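Local coordinates for protein esterase (Sinorhizobium meliloti 1021, PDB 4TX1) that probably hydrolyses acetyl and aryl ester bonds, as an SGNH-family carbohydrate acetylesterase, at residues Thr15-Gly20 with Asp93-Met98. Numbering follows the deposited sequence.
Sequences TVLCYG and DLIVFM
Thr15-Gly20 pairs in parallel with the strand that begins at Leu94, just after Asp93, in the central sheet of the SGNH-hydrolase fold, their local axes 4.7 Å apart. Leu17 and Tyr19 each give their N-H to the second strand and take one back at the carbonyl, the usual parallel pattern; Val96 N to Leu17 O, at 2.7 Å, is nearly straight (178°). Strand 53-59 pairs with the other edge of Thr15-Gly20, through Val16, Cys18 and Gly20. At the N-terminal end Asp93 closes the pairing: with CG beside its own backbone N (chi1 -60°), the carboxylate swings across so that OD2 accepts a hydrogen bond from Thr15 N, 2.8 Å, through its anti lone pair. Thr15 O is gripped twice, by Asp93 N at 3.0 Å and by Leu94 N, the latter longer but in the carbonyl plane. With an alanine in place of Asp93, Thr15 N would probably lose its carboxylate acceptor, and the start of the pairing would be held by the two bonds to Thr15 O alone. On one face of the sheet Val16 turns its CG1, anti to the backbone N (chi1 -179°), toward the second strand, where it touches both Val96 CG2 at 3.8 Å and Leu94 CD2 at 4.0 Å; Trp41 of helix 41-49 packs on Val96 and Cys18 beyond. Leu17, Ile95, Tyr19 and Phe97 project from the opposite face, where helix 78-89 lies against Leu17 and Tyr19, and Tyr19 OH hydrogen-bonds to Gly78 O. Ile95 CG2 rests over one face of the Phe97 ring, offset toward its rim. That ring turns back toward Tyr19 and presents its edge: Tyr19 CD2 lies near the plane of the Phe97 ring, 3.7 Å from Phe97 CE1.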
ATOM      1  N   THR A  15      -9.710 -29.177 -10.833  1.00 21.01           N
ATOM      2  CA  THR A  15      -9.034 -28.557  -9.704  1.00 19.75           C
ATOM      3  C   THR A  15     -10.038 -27.656  -9.032  1.00 16.56           C
ATOM      4  O   THR A  15     -10.823 -26.940  -9.700  1.00 18.39           O
ATOM      5  CB  THR A  15      -7.843 -27.720 -10.141  1.00 20.64           C
ATOM      6  OG1 THR A  15      -6.909 -28.573 -10.847  1.00 24.81           O
ATOM      7  CG2 THR A  15      -7.104 -27.100  -8.834  1.00 25.65           C
ATOM      8  N   VAL A  16     -10.060 -27.744  -7.709  1.00 17.30           N
ATOM      9  CA  VAL A  16     -11.040 -27.009  -6.910  1.00 15.47           C
ATOM     10  C   VAL A  16     -10.275 -26.180  -5.884  1.00 15.11           C
ATOM     11  O   VAL A  16      -9.492 -26.739  -5.114  1.00 17.16           O
ATOM     12  CB  VAL A  16     -11.949 -27.950  -6.078  1.00 17.26           C
ATOM     13  CG1 VAL A  16     -12.981 -27.207  -5.260  1.00 16.89           C
ATOM     14  CG2 VAL A  16     -12.673 -28.994  -6.994  1.00 18.15           C
ATOM     15  N   LEU A  17     -10.517 -24.871  -5.865  1.00 15.60           N
ATOM     16  CA  LEU A  17      -9.955 -23.993  -4.821  1.00 16.03           C
ATOM     17  C   LEU A  17     -11.002 -23.704  -3.785  1.00 13.80           C
ATOM     18  O   LEU A  17     -12.125 -23.247  -4.106  1.00 14.79           O
ATOM     19  CB  LEU A  17      -9.430 -22.664  -5.417  1.00 16.65           C
ATOM     20  CG  LEU A  17      -8.967 -21.555  -4.421  1.00 16.58           C
ATOM     21  CD1 LEU A  17      -7.665 -21.971  -3.758  1.00 14.94           C
ATOM     22  CD2 LEU A  17      -8.861 -20.256  -5.242  1.00 15.26           C
ATOM     23  N   CYS A  18     -10.607 -23.890  -2.530  1.00 13.56           N
ATOM     24  CA  CYS A  18     -11.458 -23.624  -1.377  1.00 11.92           C
ATOM     25  C   CYS A  18     -10.922 -22.406  -0.620  1.00 13.21           C
ATOM     26  O   CYS A  18      -9.850 -22.472  -0.006  1.00 14.98           O
ATOM     27  CB  CYS A  18     -11.521 -24.758  -0.419  1.00 14.52           C
ATOM     28  SG  CYS A  18     -12.099 -26.320  -1.210  1.00 16.53           S
ATOM     29  N   TYR A  19     -11.611 -21.310  -0.780  1.00 12.73           N
ATOM     30  CA  TYR A  19     -11.168 -19.997  -0.234  1.00 11.43           C
ATOM     31  C   TYR A  19     -11.992 -19.598   0.898  1.00 11.19           C
ATOM     32  O   TYR A  19     -13.202 -19.279   0.784  1.00 14.02           O
ATOM     33  CB  TYR A  19     -11.221 -18.957  -1.351  1.00 11.86           C
ATOM     34  CG  TYR A  19     -10.449 -17.649  -1.103  1.00 11.61           C
ATOM     35  CD1 TYR A  19      -9.051 -17.659  -1.051  1.00 12.04           C
ATOM     36  CD2 TYR A  19     -11.097 -16.446  -0.918  1.00 11.15           C
ATOM     37  CE1 TYR A  19      -8.317 -16.485  -0.918  1.00 11.00           C
ATOM     38  CE2 TYR A  19     -10.360 -15.254  -0.673  1.00 11.34           C
ATOM     39  CZ  TYR A  19      -8.973 -15.290  -0.724  1.00 10.82           C
ATOM     40  OH  TYR A  19      -8.213 -14.152  -0.572  1.00 10.93           O
ATOM     41  N   GLY A  20     -11.380 -19.572   2.097  1.00 11.71           N
ATOM     42  CA  GLY A  20     -12.139 -19.272   3.284  1.00 11.74           C
ATOM     43  C   GLY A  20     -11.307 -18.762   4.456  1.00 11.52           C
ATOM     44  O   GLY A  20     -10.205 -18.227   4.256  1.00 11.10           O
ATOM     45  N   ASP A  93     -11.086 -25.213 -12.109  1.00 18.04           N
ATOM     46  CA  ASP A  93     -12.440 -25.626 -12.562  1.00 19.35           C
ATOM     47  C   ASP A  93     -13.566 -25.121 -11.692  1.00 16.75           C
ATOM     48  O   ASP A  93     -14.642 -24.780 -12.188  1.00 16.68           O
ATOM     49  CB  ASP A  93     -12.497 -27.157 -12.708  1.00 20.50           C
ATOM     50  CG  ASP A  93     -11.487 -27.650 -13.727  1.00 25.63           C
ATOM     51  OD1 ASP A  93     -11.595 -27.284 -14.905  1.00 28.90           O
ATOM     52  OD2 ASP A  93     -10.498 -28.245 -13.335  1.00 24.89           O
ATOM     53  N   LEU A  94     -13.281 -24.924 -10.389  1.00 16.62           N
ATOM     54  CA  LEU A  94     -14.252 -24.452  -9.449  1.00 16.34           C
ATOM     55  C   LEU A  94     -13.579 -23.696  -8.309  1.00 16.02           C
ATOM     56  O   LEU A  94     -12.596 -24.185  -7.767  1.00 16.26           O
ATOM     57  CB  LEU A  94     -14.962 -25.627  -8.759  1.00 16.29           C
ATOM     58  CG  LEU A  94     -16.077 -25.393  -7.773  1.00 16.70           C
ATOM     59  CD1 LEU A  94     -17.288 -24.616  -8.308  1.00 18.04           C
ATOM     60  CD2 LEU A  94     -16.491 -26.773  -7.158  1.00 16.40           C
ATOM     61  N   ILE A  95     -14.176 -22.586  -7.965  1.00 15.37           N
ATOM     62  CA  ILE A  95     -13.759 -21.839  -6.744  1.00 15.33           C
ATOM     63  C   ILE A  95     -14.930 -21.999  -5.799  1.00 13.96           C
ATOM     64  O   ILE A  95     -16.094 -21.680  -6.164  1.00 15.96           O
ATOM     65  CB  ILE A  95     -13.471 -20.363  -7.058  1.00 16.65           C
ATOM     66  CG1 ILE A  95     -12.252 -20.305  -8.014  1.00 20.20           C
ATOM     67  CG2 ILE A  95     -13.213 -19.649  -5.706  1.00 17.06           C
ATOM     68  CD1 ILE A  95     -12.490 -20.179  -9.433  1.00 26.58           C
ATOM     69  N   VAL A  96     -14.658 -22.450  -4.582  1.00 14.93           N
ATOM     70  CA  VAL A  96     -15.647 -22.530  -3.510  1.00 13.53           C
ATOM     71  C   VAL A  96     -15.341 -21.475  -2.437  1.00 14.41           C
ATOM     72  O   VAL A  96     -14.262 -21.563  -1.829  1.00 14.54           O
ATOM     73  CB  VAL A  96     -15.625 -23.935  -2.835  1.00 13.78           C
ATOM     74  CG1 VAL A  96     -16.778 -24.030  -1.779  1.00 14.56           C
ATOM     75  CG2 VAL A  96     -15.751 -24.988  -3.984  1.00 13.64           C
ATOM     76  N   PHE A  97     -16.255 -20.552  -2.211  1.00 14.58           N
ATOM     77  CA  PHE A  97     -16.100 -19.515  -1.187  1.00 13.63           C
ATOM     78  C   PHE A  97     -16.872 -19.908   0.061  1.00 15.40           C
ATOM     79  O   PHE A  97     -18.049 -20.293  -0.002  1.00 15.48           O
ATOM     80  CB  PHE A  97     -16.630 -18.184  -1.638  1.00 13.95           C
ATOM     81  CG  PHE A  97     -15.833 -17.542  -2.769  1.00 14.06           C
ATOM     82  CD1 PHE A  97     -14.523 -17.160  -2.550  1.00 13.64           C
ATOM     83  CD2 PHE A  97     -16.375 -17.286  -4.005  1.00 13.49           C
ATOM     84  CE1 PHE A  97     -13.802 -16.550  -3.510  1.00 12.88           C
ATOM     85  CE2 PHE A  97     -15.688 -16.634  -5.001  1.00 13.85           C
ATOM     86  CZ  PHE A  97     -14.347 -16.317  -4.781  1.00 13.02           C
ATOM     87  N   MET A  98     -16.202 -19.817   1.188  1.00 14.11           N
ATOM     88  CA  MET A  98     -16.938 -19.813   2.446  1.00 12.71           C
ATOM     89  C   MET A  98     -16.428 -18.712   3.377  1.00 13.95           C
ATOM     90  O   MET A  98     -15.462 -18.901   4.163  1.00 14.30           O
ATOM     91  CB  MET A  98     -16.973 -21.213   3.132  1.00 15.52           C
ATOM     92  CG  MET A  98     -18.002 -21.209   4.255  1.00 16.55           C
ATOM     93  SD  MET A  98     -18.380 -22.831   4.983  1.00 19.43           S
ATOM     94  CE  MET A  98     -16.938 -23.022   6.019  1.00 18.81           C
TER